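Local structure of putative uncharacterized protein (Streptococcus mutans, 3BGK) at residues T42-K47 with R268-A273; V82-G87 with A254-G259; T217-K222 with K227-Q232; G247-T252 with F277-I282. The protein probably catalyses the ADP-dependent dehydration of the S-form of NAD(P)HX, repairing a hydrated, damaged form of NAD(P)H. All blocks are in the same frame, centred on the assembly; numbering follows the deposited sequence.

Helices 249-263 and 268-287, consecutive in the chain, tie three of the contacts together. Interaction 4 joins the start of the first to the middle of the second, near the bound phosphate, interaction 2 lays the loop after helix 71-83 on the first helix, and interaction 1 docks helix 39-45 on the start of the second. The centres of interactions 2 and 4 are about 12 Å apart, and M256 CE reaches H279 N at 3.5 Å. Interaction 3, a hairpin of the central sheet, touches interaction 1 through I228 and F269. It reaches the predicted nucleotide site through K222, whose NZ lies 3.2 Å from G250 O of interaction 4, a weak, probable hydrogen bond.

Interaction 1 (T42-K47 with R268-A273); sequences TKKIIK and RFEVAA. With K (potassium ion), chain C.
K44 and E270 form a salt bridge between the two helices, with K44 NZ 3.0 Å from E270 OE1. K44 NZ meets that oxygen on its syn side, 22° out of the carboxylate plane, and stands 3.5 Å from E270 OE2. A long, flexible lysine suits this exposed position: with CG anti to the backbone N (chi1 -170°) and bends further along, the chain carries its charge across to E270, which reaches back extended beyond CG.

Beneath this ion pair the contact is apolar. I45 turns its shorter branch to the neighbouring helix, CG2 meeting V271 CG2 at 4.1 Å, and the two branched side chains cross at about a right angle. The other branch runs along the base of E270, I45 CD1 touching E270 CB at 4.1 Å. V271 also packs on F260, so the helix 249-263 joins the same interface.

On the side of helix 39-45 turned from this contact, K43 O (2.7 Å) and I46 O (2.9 Å) bind the potassium ion. I46 is the first residue to leave helical angles, and carbonyls bared at a helix C-terminus are a characteristic site for a cation.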
loop_
_atom_site.group_PDB
_atom_site.type_symbol
_atom_site.label_atom_id
_atom_site.label_comp_id
_atom_site.label_asym_id
_atom_site.label_seq_id
_atom_site.Cartn_x
_atom_site.Cartn_y
_atom_site.Cartn_z
ATOM N N THR A 42 6.804 -11.779 30.664
ATOM C CA THR A 42 6.473 -10.756 29.672
ATOM C C THR A 42 5.605 -9.652 30.283
ATOM O O THR A 42 5.823 -8.469 30.012
ATOM C CB THR A 42 5.805 -11.401 28.441
ATOM O OG1 THR A 42 6.692 -12.388 27.905
ATOM C CG2 THR A 42 5.500 -10.371 27.363
ATOM N N LYS A 43 4.646 -10.044 31.121
ATOM C CA LYS A 43 3.859 -9.098 31.907
ATOM C C LYS A 43 4.718 -8.320 32.899
ATOM O O LYS A 43 4.359 -7.201 33.278
ATOM C CB LYS A 43 2.726 -9.793 32.664
ATOM C CG LYS A 43 1.573 -10.270 31.800
ATOM C CD LYS A 43 0.469 -10.867 32.666
ATOM C CE LYS A 43 -0.122 -12.134 32.054
ATOM N NZ LYS A 43 -0.819 -11.907 30.753
ATOM N N LYS A 44 5.838 -8.895 33.328
ATOM C CA LYS A 44 6.743 -8.176 34.223
ATOM C C LYS A 44 7.504 -7.074 33.479
ATOM O O LYS A 44 7.750 -6.001 34.038
ATOM C CB LYS A 44 7.725 -9.128 34.911
ATOM C CG LYS A 44 8.532 -8.477 36.038
ATOM C CD LYS A 44 9.995 -8.899 36.011
ATOM C CE LYS A 44 10.191 -10.284 36.610
ATOM N NZ LYS A 44 11.616 -10.716 36.535
ATOM N N ILE A 45 7.868 -7.344 32.226
ATOM C CA ILE A 45 8.637 -6.400 31.411
ATOM C C ILE A 45 7.764 -5.284 30.835
ATOM O O ILE A 45 8.054 -4.101 31.033
ATOM C CB ILE A 45 9.427 -7.119 30.286
ATOM C CG1 ILE A 45 10.493 -8.051 30.888
ATOM C CG2 ILE A 45 10.030 -6.116 29.275
ATOM C CD1 ILE A 45 11.366 -7.425 31.976
ATOM N N ILE A 46 6.696 -5.663 30.136
ATOM C CA ILE A 46 5.782 -4.683 29.540
ATOM C C ILE A 46 5.025 -3.919 30.637
ATOM O O ILE A 46 3.943 -4.321 31.076
ATOM C CB ILE A 46 4.834 -5.317 28.474
ATOM C CG1 ILE A 46 5.663 -6.083 27.424
ATOM C CG2 ILE A 46 3.974 -4.237 27.820
ATOM C CD1 ILE A 46 4.874 -6.789 26.344
ATOM N N LYS A 47 5.638 -2.830 31.090
ATOM C CA LYS A 47 5.076 -1.987 32.141
ATOM C C LYS A 47 4.224 -0.868 31.550
ATOM O O LYS A 47 4.524 -0.379 30.467
ATOM C CB LYS A 47 6.194 -1.404 33.011
ATOM C CG LYS A 47 6.906 -2.437 33.888
ATOM C CD LYS A 47 7.366 -1.843 35.223
ATOM C CE LYS A 47 8.707 -1.144 35.101
ATOM N NZ LYS A 47 9.001 -0.312 36.300
ATOM N N ARG A 268 18.477 -6.764 30.512
ATOM C CA ARG A 268 18.460 -6.890 29.056
ATOM C C ARG A 268 18.153 -8.311 28.551
ATOM O O ARG A 268 17.538 -8.473 27.491
ATOM C CB ARG A 268 19.759 -6.348 28.456
ATOM C CG ARG A 268 19.660 -5.981 26.966
ATOM C CD ARG A 268 20.875 -5.188 26.475
ATOM N NE ARG A 268 22.142 -5.774 26.925
ATOM C CZ ARG A 268 22.910 -5.276 27.895
ATOM N NH1 ARG A 268 22.558 -4.162 28.529
ATOM N NH2 ARG A 268 24.038 -5.894 28.227
ATOM N N PHE A 269 18.570 -9.327 29.305
ATOM C CA PHE A 269 18.224 -10.711 28.978
ATOM C C PHE A 269 16.713 -10.948 29.030
ATOM O O PHE A 269 16.154 -11.598 28.146
ATOM C CB PHE A 269 18.937 -11.704 29.907
ATOM C CG PHE A 269 18.441 -13.124 29.772
ATOM C CD1 PHE A 269 19.024 -13.996 28.856
ATOM C CD2 PHE A 269 17.383 -13.584 30.552
ATOM C CE1 PHE A 269 18.566 -15.301 28.726
ATOM C CE2 PHE A 269 16.913 -14.886 30.428
ATOM C CZ PHE A 269 17.509 -15.748 29.511
ATOM N N GLU A 270 16.059 -10.433 30.065
ATOM C CA GLU A 270 14.628 -10.658 30.230
ATOM C C GLU A 270 13.816 -9.851 29.218
ATOM O O GLU A 270 12.766 -10.308 28.743
ATOM C CB GLU A 270 14.193 -10.360 31.663
ATOM C CG GLU A 270 14.889 -11.243 32.711
ATOM C CD GLU A 270 14.221 -11.188 34.078
ATOM O OE1 GLU A 270 13.774 -10.088 34.496
ATOM O OE2 GLU A 270 14.142 -12.253 34.734
ATOM N N VAL A 271 14.327 -8.664 28.885
ATOM C CA VAL A 271 13.715 -7.775 27.896
ATOM C C VAL A 271 13.701 -8.424 26.511
ATOM O O VAL A 271 12.670 -8.441 25.837
ATOM C CB VAL A 271 14.421 -6.385 27.848
ATOM C CG1 VAL A 271 13.993 -5.601 26.616
ATOM C CG2 VAL A 271 14.116 -5.588 29.099
ATOM N N ALA A 272 14.846 -8.960 26.100
ATOM C CA ALA A 272 14.949 -9.681 24.838
ATOM C C ALA A 272 14.132 -10.971 24.881
ATOM O O ALA A 272 13.489 -11.336 23.894
ATOM C CB ALA A 272 16.402 -9.973 24.508
ATOM N N ALA A 273 14.146 -11.645 26.032
ATOM C CA ALA A 273 13.361 -12.865 26.225
ATOM C C ALA A 273 11.873 -12.602 26.034
ATOM O O ALA A 273 11.197 -13.347 25.322
ATOM C CB ALA A 273 13.626 -13.475 27.596
HETATM K K K C . 2.542 -5.242 33.452
#

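Interaction 2 (V82-G87 with A254-G259); sequences VNSGAG and AGMIAG
S84 lies against helix 249-263, and its short side chain can be followed in two steps. Its CB rests on G259 CA at 4.1 Å, an approach to the backbone that is possible because glycine has only hydrogen on that side. Its OG, set beside the backbone N and anti to the carbonyl carbon (chi1 -58°), reaches M256, 3.6 Å from M256 CG and 3.7 Å from M256 CA. Those are contacts with carbon; the polar need of the hydroxyl is met by A80 O in helix 71-83, so a serine can be buried here at little cost.

Helix 71-83 ends just at this point in a Schellman motif. G85 takes the positive phi, 106°, a conformation that glycine adopts readily, and its N bonds back to V82 O at 2.9 Å. The chain then leaves the helix toward strand 88-93, and A86 is delivered to the same glycine: A86 CB stands 4.3 Å from G259 CA, and the two CA atoms are 4.8 Å apart.

M256, a selenomethionine in this crystal, continues past S84 OG toward I302 of helix 295-310 and L278 of helix 268-287. Q263 NE2 is hydrogen-bonded to both S84 O and G259 O, joining the loop and the helix through one amide.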
loop_
_atom_site.group_PDB
_atom_site.type_symbol
_atom_site.label_atom_id
_atom_site.label_comp_id
_atom_site.label_asym_id
_atom_site.label_seq_id
_atom_site.Cartn_x
_atom_site.Cartn_y
_atom_site.Cartn_z
ATOM N N VAL A 82 8.511 -0.506 14.950
ATOM C CA VAL A 82 7.608 0.626 15.183
ATOM C C VAL A 82 6.408 0.155 15.987
ATOM O O VAL A 82 6.013 0.788 16.973
ATOM C CB VAL A 82 7.145 1.299 13.862
ATOM C CG1 VAL A 82 6.174 2.438 14.143
ATOM C CG2 VAL A 82 8.333 1.840 13.097
ATOM N N ASN A 83 5.847 -0.978 15.580
ATOM C CA ASN A 83 4.651 -1.491 16.221
ATOM C C ASN A 83 4.894 -1.937 17.658
ATOM O O ASN A 83 3.975 -1.914 18.471
ATOM C CB ASN A 83 4.013 -2.588 15.367
ATOM C CG ASN A 83 3.333 -2.032 14.122
ATOM O OD1 ASN A 83 2.469 -1.159 14.217
ATOM N ND2 ASN A 83 3.716 -2.534 12.954
ATOM N N SER A 84 6.138 -2.302 17.974
ATOM C CA SER A 84 6.541 -2.605 19.353
ATOM C C SER A 84 6.660 -1.368 20.252
ATOM O O SER A 84 6.740 -1.486 21.478
ATOM C CB SER A 84 7.844 -3.402 19.368
ATOM O OG SER A 84 7.682 -4.598 18.626
ATOM N N GLY A 85 6.674 -0.184 19.645
ATOM C CA GLY A 85 6.627 1.053 20.410
ATOM C C GLY A 85 7.918 1.844 20.509
ATOM O O GLY A 85 8.008 2.763 21.324
ATOM N N ALA A 86 8.916 1.506 19.690
ATOM C CA ALA A 86 10.131 2.315 19.631
ATOM C C ALA A 86 9.737 3.781 19.432
ATOM O O ALA A 86 8.836 4.088 18.651
ATOM C CB ALA A 86 11.042 1.842 18.518
ATOM N N GLY A 87 10.381 4.681 20.167
ATOM C CA GLY A 87 10.057 6.097 20.084
ATOM C C GLY A 87 10.294 6.643 18.695
ATOM O O GLY A 87 9.448 7.342 18.149
ATOM N N ALA A 254 13.624 -9.917 14.904
ATOM C CA ALA A 254 14.705 -8.944 15.039
ATOM C C ALA A 254 14.170 -7.534 15.313
ATOM O O ALA A 254 14.699 -6.817 16.163
ATOM C CB ALA A 254 15.562 -8.949 13.787
ATOM N N GLY A 255 13.116 -7.155 14.588
ATOM C CA GLY A 255 12.465 -5.863 14.773
ATOM C C GLY A 255 11.834 -5.725 16.145
ATOM O O GLY A 255 11.967 -4.689 16.792
HETATM N N MSE A 256 11.158 -6.772 16.600
HETATM C CA MSE A 256 10.542 -6.762 17.924
HETATM C C MSE A 256 11.550 -6.642 19.060
HETATM O O MSE A 256 11.378 -5.795 19.941
HETATM C CB MSE A 256 9.658 -7.984 18.124
HETATM C CG MSE A 256 8.384 -7.913 17.323
HETATM SE SE MSE A 256 7.229 -9.421 17.665
HETATM C CE MSE A 256 6.819 -9.065 19.544
ATOM N N ILE A 257 12.598 -7.468 19.033
ATOM C CA ILE A 257 13.685 -7.362 20.012
ATOM C C ILE A 257 14.268 -5.945 20.068
ATOM O O ILE A 257 14.523 -5.420 21.158
ATOM C CB ILE A 257 14.820 -8.395 19.758
ATOM C CG1 ILE A 257 14.291 -9.822 19.902
ATOM C CG2 ILE A 257 15.999 -8.157 20.725
ATOM C CD1 ILE A 257 15.157 -10.866 19.221
ATOM N N ALA A 258 14.463 -5.334 18.898
ATOM C CA ALA A 258 14.974 -3.969 18.815
ATOM C C ALA A 258 14.039 -2.960 19.479
ATOM O O ALA A 258 14.502 -2.032 20.145
ATOM C CB ALA A 258 15.245 -3.580 17.366
ATOM N N GLY A 259 12.733 -3.145 19.296
ATOM C CA GLY A 259 11.739 -2.236 19.849
ATOM C C GLY A 259 11.633 -2.372 21.359
ATOM O O GLY A 259 11.449 -1.371 22.077
#

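Interaction 3 (T217-K222 with K227-Q232); sequences TILVAK and KIYQGQ
This is a beta hairpin, strands 218-221 and 227-230 pairing antiparallel at 161° within the central sheet of the alpha/beta three-layer sandwich. Strand 218-221 runs parallel to 181-184 on its other edge, so the hairpin marks the change from parallel to antiparallel order.

L219 and Y229 are the hydrogen-bonded pair. Each backbone N donates to the other residue's O at 2.7 Å, in the carbonyl plane and nearly straight, with angles of 169° and 177°. A221 N adds a bond to K227 O at 2.8 Å.

On the face of L219 and Y229, the leucine and the tyrosine lie side by side, L219 CD2 touching Y229 CD1 at 3.8 Å. A221 CB comes to the ring's edge, 3.8 Å from Y229 CE1, a spot where a single methyl suffices. T206 of helix 203-210 packs over both L219 and Y229. The other face belongs to V220 and I228, a non-hydrogen-bonded pair packed under helix 268-287; I228 CG2 also meets I218 CG2 at 3.7 Å, the two isoleucines pointing the same way.

Apolar residues, several of them beta-branched, fit strands covered by helices on both faces. The two straight bonds of the L219-Y229 pair satisfy buried backbone groups; K222, salt-bridged to D161 and predicted to bind AMP, follows just beyond the strand.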
loop_
_atom_site.group_PDB
_atom_site.type_symbol
_atom_site.label_atom_id
_atom_site.label_comp_id
_atom_site.label_asym_id
_atom_site.label_seq_id
_atom_site.Cartn_x
_atom_site.Cartn_y
_atom_site.Cartn_z
ATOM N N THR A 217 26.764 -10.497 26.561
ATOM C CA THR A 217 26.234 -10.871 25.252
ATOM C C THR A 217 25.029 -11.795 25.375
ATOM O O THR A 217 25.066 -12.799 26.090
ATOM C CB THR A 217 27.317 -11.530 24.369
ATOM O OG1 THR A 217 28.475 -10.690 24.337
ATOM C CG2 THR A 217 26.821 -11.753 22.939
ATOM N N ILE A 218 23.956 -11.424 24.685
ATOM C CA ILE A 218 22.759 -12.245 24.603
ATOM C C ILE A 218 22.731 -12.912 23.237
ATOM O O ILE A 218 22.978 -12.268 22.221
ATOM C CB ILE A 218 21.470 -11.413 24.821
ATOM C CG1 ILE A 218 21.515 -10.704 26.178
ATOM C CG2 ILE A 218 20.229 -12.295 24.732
ATOM C CD1 ILE A 218 20.727 -9.419 26.222
ATOM N N LEU A 219 22.460 -14.211 23.226
ATOM C CA LEU A 219 22.281 -14.941 21.990
ATOM C C LEU A 219 20.846 -15.430 21.909
ATOM O O LEU A 219 20.335 -16.057 22.838
ATOM C CB LEU A 219 23.253 -16.117 21.906
ATOM C CG LEU A 219 23.146 -17.071 20.712
ATOM C CD1 LEU A 219 23.820 -16.478 19.497
ATOM C CD2 LEU A 219 23.770 -18.405 21.062
ATOM N N VAL A 220 20.197 -15.117 20.796
ATOM C CA VAL A 220 18.863 -15.606 20.519
ATOM C C VAL A 220 19.020 -16.670 19.441
ATOM O O VAL A 220 19.212 -16.353 18.269
ATOM C CB VAL A 220 17.915 -14.471 20.050
ATOM C CG1 VAL A 220 16.514 -15.001 19.810
ATOM C CG2 VAL A 220 17.880 -13.339 21.064
ATOM N N ALA A 221 18.965 -17.933 19.850
ATOM C CA ALA A 221 19.184 -19.041 18.929
ATOM C C ALA A 221 17.905 -19.388 18.167
ATOM O O ALA A 221 17.214 -20.354 18.500
ATOM C CB ALA A 221 19.742 -20.262 19.669
ATOM N N LYS A 222 17.598 -18.588 17.147
ATOM C CA LYS A 222 16.432 -18.844 16.299
ATOM C C LYS A 222 16.482 -20.241 15.675
ATOM O O LYS A 222 17.453 -20.622 15.004
ATOM C CB LYS A 222 16.199 -17.734 15.257
ATOM C CG LYS A 222 17.232 -16.617 15.230
ATOM C CD LYS A 222 16.625 -15.289 14.781
ATOM C CE LYS A 222 16.646 -15.112 13.265
ATOM N NZ LYS A 222 16.373 -13.684 12.896
ATOM N N LYS A 227 15.781 -20.429 21.712
ATOM C CA LYS A 227 16.268 -20.325 23.083
ATOM C C LYS A 227 17.085 -19.059 23.217
ATOM O O LYS A 227 17.731 -18.630 22.260
ATOM C CB LYS A 227 17.136 -21.528 23.460
ATOM C CG LYS A 227 16.447 -22.872 23.325
ATOM C CD LYS A 227 17.351 -23.999 23.783
ATOM C CE LYS A 227 16.907 -25.329 23.199
ATOM N NZ LYS A 227 15.480 -25.636 23.526
ATOM N N ILE A 228 17.059 -18.473 24.411
ATOM C CA ILE A 228 17.794 -17.244 24.693
ATOM C C ILE A 228 18.940 -17.529 25.676
ATOM O O ILE A 228 18.725 -18.040 26.776
ATOM C CB ILE A 228 16.863 -16.107 25.222
ATOM C CG1 ILE A 228 15.568 -16.022 24.410
ATOM C CG2 ILE A 228 17.556 -14.764 25.161
ATOM C CD1 ILE A 228 14.437 -16.911 24.927
ATOM N N TYR A 229 20.158 -17.204 25.254
ATOM C CA TYR A 229 21.351 -17.458 26.046
ATOM C C TYR A 229 22.009 -16.154 26.499
ATOM O O TYR A 229 22.170 -15.227 25.704
ATOM C CB TYR A 229 22.377 -18.234 25.222
ATOM C CG TYR A 229 21.979 -19.617 24.769
ATOM C CD1 TYR A 229 21.245 -19.813 23.593
ATOM C CD2 TYR A 229 22.383 -20.741 25.485
ATOM C CE1 TYR A 229 20.901 -21.091 23.162
ATOM C CE2 TYR A 229 22.044 -22.025 25.062
ATOM C CZ TYR A 229 21.308 -22.191 23.904
ATOM O OH TYR A 229 20.984 -23.467 23.500
ATOM N N GLN A 230 22.387 -16.100 27.776
ATOM C CA GLN A 230 23.309 -15.085 28.298
ATOM C C GLN A 230 24.017 -15.638 29.529
ATOM O O GLN A 230 23.368 -16.030 30.499
ATOM C CB GLN A 230 22.600 -13.775 28.659
ATOM C CG GLN A 230 23.571 -12.657 29.036
ATOM C CD GLN A 230 22.948 -11.564 29.890
ATOM O OE1 GLN A 230 22.166 -11.834 30.800
ATOM N NE2 GLN A 230 23.309 -10.321 29.605
ATOM N N GLY A 231 25.347 -15.666 29.475
ATOM C CA GLY A 231 26.160 -16.238 30.544
ATOM C C GLY A 231 25.785 -17.684 30.798
ATOM O O GLY A 231 25.952 -18.541 29.928
ATOM N N GLN A 232 25.254 -17.942 31.990
ATOM C CA GLN A 232 24.839 -19.287 32.393
ATOM C C GLN A 232 23.315 -19.444 32.378
ATOM O O GLN A 232 22.777 -20.391 32.951
ATOM C CB GLN A 232 25.412 -19.634 33.779
ATOM C CG GLN A 232 26.944 -19.763 33.828
ATOM C CD GLN A 232 27.480 -20.909 32.969
ATOM O OE1 GLN A 232 28.467 -20.747 32.246
ATOM N NE2 GLN A 232 26.825 -22.069 33.041
#

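Interaction 4 (G247-T252 with F277-I282); sequences GGMGDT and FLHSYI. With PO4 (phosphate ion), chain B.
H279 points its imidazole at M249, a selenomethionine here, whose side chain folds beside the ring. M249 opens helix 249-263, directly after the glycine-rich turn G247-G248; this GGMGD sequence resembles the anion-binding helix start of ribokinase-like folds, consistent with the protein's family.

The ring donates from NE2 to M249 O at 3.1 Å. The bond is bent, 143° at the hydrogen, and the donor is tilted from the carbonyl plane. Histidine suits this place because it offers both an N-H for a backbone oxygen and an aromatic ring beside the selenium. M249 CG is anti to the backbone N, and the bend at chi2 brings SE back to the imidazole, 3.3 Å from H279 NE2. SE sits 4.1 Å from the ring centroid, 57° off its normal, an oblique sulfur-aromatic type of contact. T252 adds a methyl, its CG2 4.2 Å from H279 CD2.

Beyond M249 the helix start holds a phosphate ion, probably from the crystallisation liquor, at a site predicted to bind AMP through G250 and (6S)-NADPHX through D251. Backbone N-H groups and H186 NE2 are hydrogen-bonded to it. G250 N donates to phosphate O4 at 2.7 Å and D251 N to O3 at 3.3 Å, while G248 N points almost straight at O1, 2.7 Å away with an angle of 169°.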
loop_
_atom_site.group_PDB
_atom_site.type_symbol
_atom_site.label_atom_id
_atom_site.label_comp_id
_atom_site.label_asym_id
_atom_site.label_seq_id
_atom_site.Cartn_x
_atom_site.Cartn_y
_atom_site.Cartn_z
ATOM N N GLY A 247 8.700 -17.309 5.265
ATOM C CA GLY A 247 9.731 -16.307 4.993
ATOM C C GLY A 247 9.448 -14.982 5.673
ATOM O O GLY A 247 8.321 -14.491 5.617
ATOM N N GLY A 248 10.466 -14.428 6.328
ATOM C CA GLY A 248 10.358 -13.147 7.013
ATOM C C GLY A 248 10.079 -13.198 8.506
ATOM O O GLY A 248 10.022 -12.155 9.164
HETATM N N MSE A 249 9.904 -14.406 9.039
HETATM C CA MSE A 249 9.592 -14.616 10.453
HETATM C C MSE A 249 10.710 -14.116 11.365
HETATM O O MSE A 249 10.448 -13.519 12.406
HETATM C CB MSE A 249 9.293 -16.099 10.722
HETATM C CG MSE A 249 8.734 -16.415 12.118
HETATM SE SE MSE A 249 7.073 -15.476 12.583
HETATM C CE MSE A 249 5.990 -15.992 11.050
ATOM N N GLY A 250 11.952 -14.353 10.962
ATOM C CA GLY A 250 13.119 -13.913 11.730
ATOM C C GLY A 250 13.322 -12.406 11.731
ATOM O O GLY A 250 13.719 -11.825 12.754
ATOM N N ASP A 251 13.048 -11.777 10.585
ATOM C CA ASP A 251 13.155 -10.329 10.443
ATOM C C ASP A 251 12.208 -9.636 11.422
ATOM O O ASP A 251 12.610 -8.712 12.138
ATOM C CB ASP A 251 12.869 -9.898 9.002
ATOM C CG ASP A 251 13.695 -10.665 7.986
ATOM O OD1 ASP A 251 14.938 -10.686 8.112
ATOM O OD2 ASP A 251 13.101 -11.246 7.050
ATOM N N THR A 252 10.968 -10.110 11.466
ATOM C CA THR A 252 9.967 -9.640 12.419
ATOM C C THR A 252 10.436 -9.793 13.865
ATOM O O THR A 252 10.241 -8.890 14.675
ATOM C CB THR A 252 8.635 -10.384 12.222
ATOM O OG1 THR A 252 8.232 -10.264 10.856
ATOM C CG2 THR A 252 7.544 -9.802 13.122
ATOM N N PHE A 277 9.264 -14.131 23.419
ATOM C CA PHE A 277 8.027 -14.807 23.819
ATOM C C PHE A 277 6.818 -14.249 23.076
ATOM O O PHE A 277 6.012 -15.009 22.539
ATOM C CB PHE A 277 7.781 -14.732 25.334
ATOM C CG PHE A 277 6.395 -15.193 25.745
ATOM C CD1 PHE A 277 6.114 -16.549 25.912
ATOM C CD2 PHE A 277 5.363 -14.274 25.936
ATOM C CE1 PHE A 277 4.836 -16.976 26.273
ATOM C CE2 PHE A 277 4.084 -14.696 26.295
ATOM C CZ PHE A 277 3.823 -16.049 26.462
ATOM N N LEU A 278 6.694 -12.924 23.056
ATOM C CA LEU A 278 5.518 -12.275 22.495
ATOM C C LEU A 278 5.345 -12.532 20.997
ATOM O O LEU A 278 4.239 -12.749 20.518
ATOM C CB LEU A 278 5.540 -10.773 22.801
ATOM C CG LEU A 278 4.181 -10.081 22.723
ATOM C CD1 LEU A 278 3.211 -10.684 23.719
ATOM C CD2 LEU A 278 4.360 -8.611 22.974
ATOM N N HIS A 279 6.455 -12.499 20.276
ATOM C CA HIS A 279 6.520 -12.863 18.867
ATOM C C HIS A 279 5.771 -14.183 18.606
ATOM O O HIS A 279 4.812 -14.212 17.820
ATOM C CB HIS A 279 8.001 -12.932 18.475
ATOM C CG HIS A 279 8.268 -13.475 17.107
ATOM N ND1 HIS A 279 8.512 -14.812 16.872
ATOM C CD2 HIS A 279 8.382 -12.856 15.909
ATOM C CE1 HIS A 279 8.743 -14.995 15.584
ATOM N NE2 HIS A 279 8.679 -13.823 14.981
ATOM N N SER A 280 6.178 -15.255 19.291
ATOM C CA SER A 280 5.536 -16.576 19.142
ATOM C C SER A 280 4.143 -16.661 19.762
ATOM O O SER A 280 3.266 -17.366 19.244
ATOM C CB SER A 280 6.425 -17.692 19.700
ATOM O OG SER A 280 7.440 -18.038 18.774
ATOM N N TYR A 281 3.947 -15.954 20.873
ATOM C CA TYR A 281 2.649 -15.904 21.542
ATOM C C TYR A 281 1.578 -15.324 20.627
ATOM O O TYR A 281 0.461 -15.838 20.582
ATOM C CB TYR A 281 2.752 -15.094 22.836
ATOM C CG TYR A 281 1.441 -14.816 23.530
ATOM C CD1 TYR A 281 0.898 -15.730 24.424
ATOM C CD2 TYR A 281 0.758 -13.624 23.312
ATOM C CE1 TYR A 281 -0.308 -15.474 25.073
ATOM C CE2 TYR A 281 -0.438 -13.359 23.950
ATOM C CZ TYR A 281 -0.965 -14.287 24.831
ATOM O OH TYR A 281 -2.157 -14.018 25.476
ATOM N N ILE A 282 1.923 -14.259 19.904
ATOM C CA ILE A 282 1.006 -13.647 18.938
ATOM C C ILE A 282 0.716 -14.623 17.787
ATOM O O ILE A 282 -0.443 -14.810 17.393
ATOM C CB ILE A 282 1.536 -12.275 18.425
ATOM C CG1 ILE A 282 1.488 -11.238 19.555
ATOM C CG2 ILE A 282 0.733 -11.793 17.222
ATOM C CD1 ILE A 282 2.375 -10.012 19.340
HETATM P P PO4 B . 13.459 -15.462 7.931
HETATM O O1 PO4 B . 12.717 -15.853 6.670
HETATM O O2 PO4 B . 14.913 -15.839 7.748
HETATM O O3 PO4 B . 13.371 -13.969 8.153
HETATM O O4 PO4 B . 12.875 -16.179 9.134
#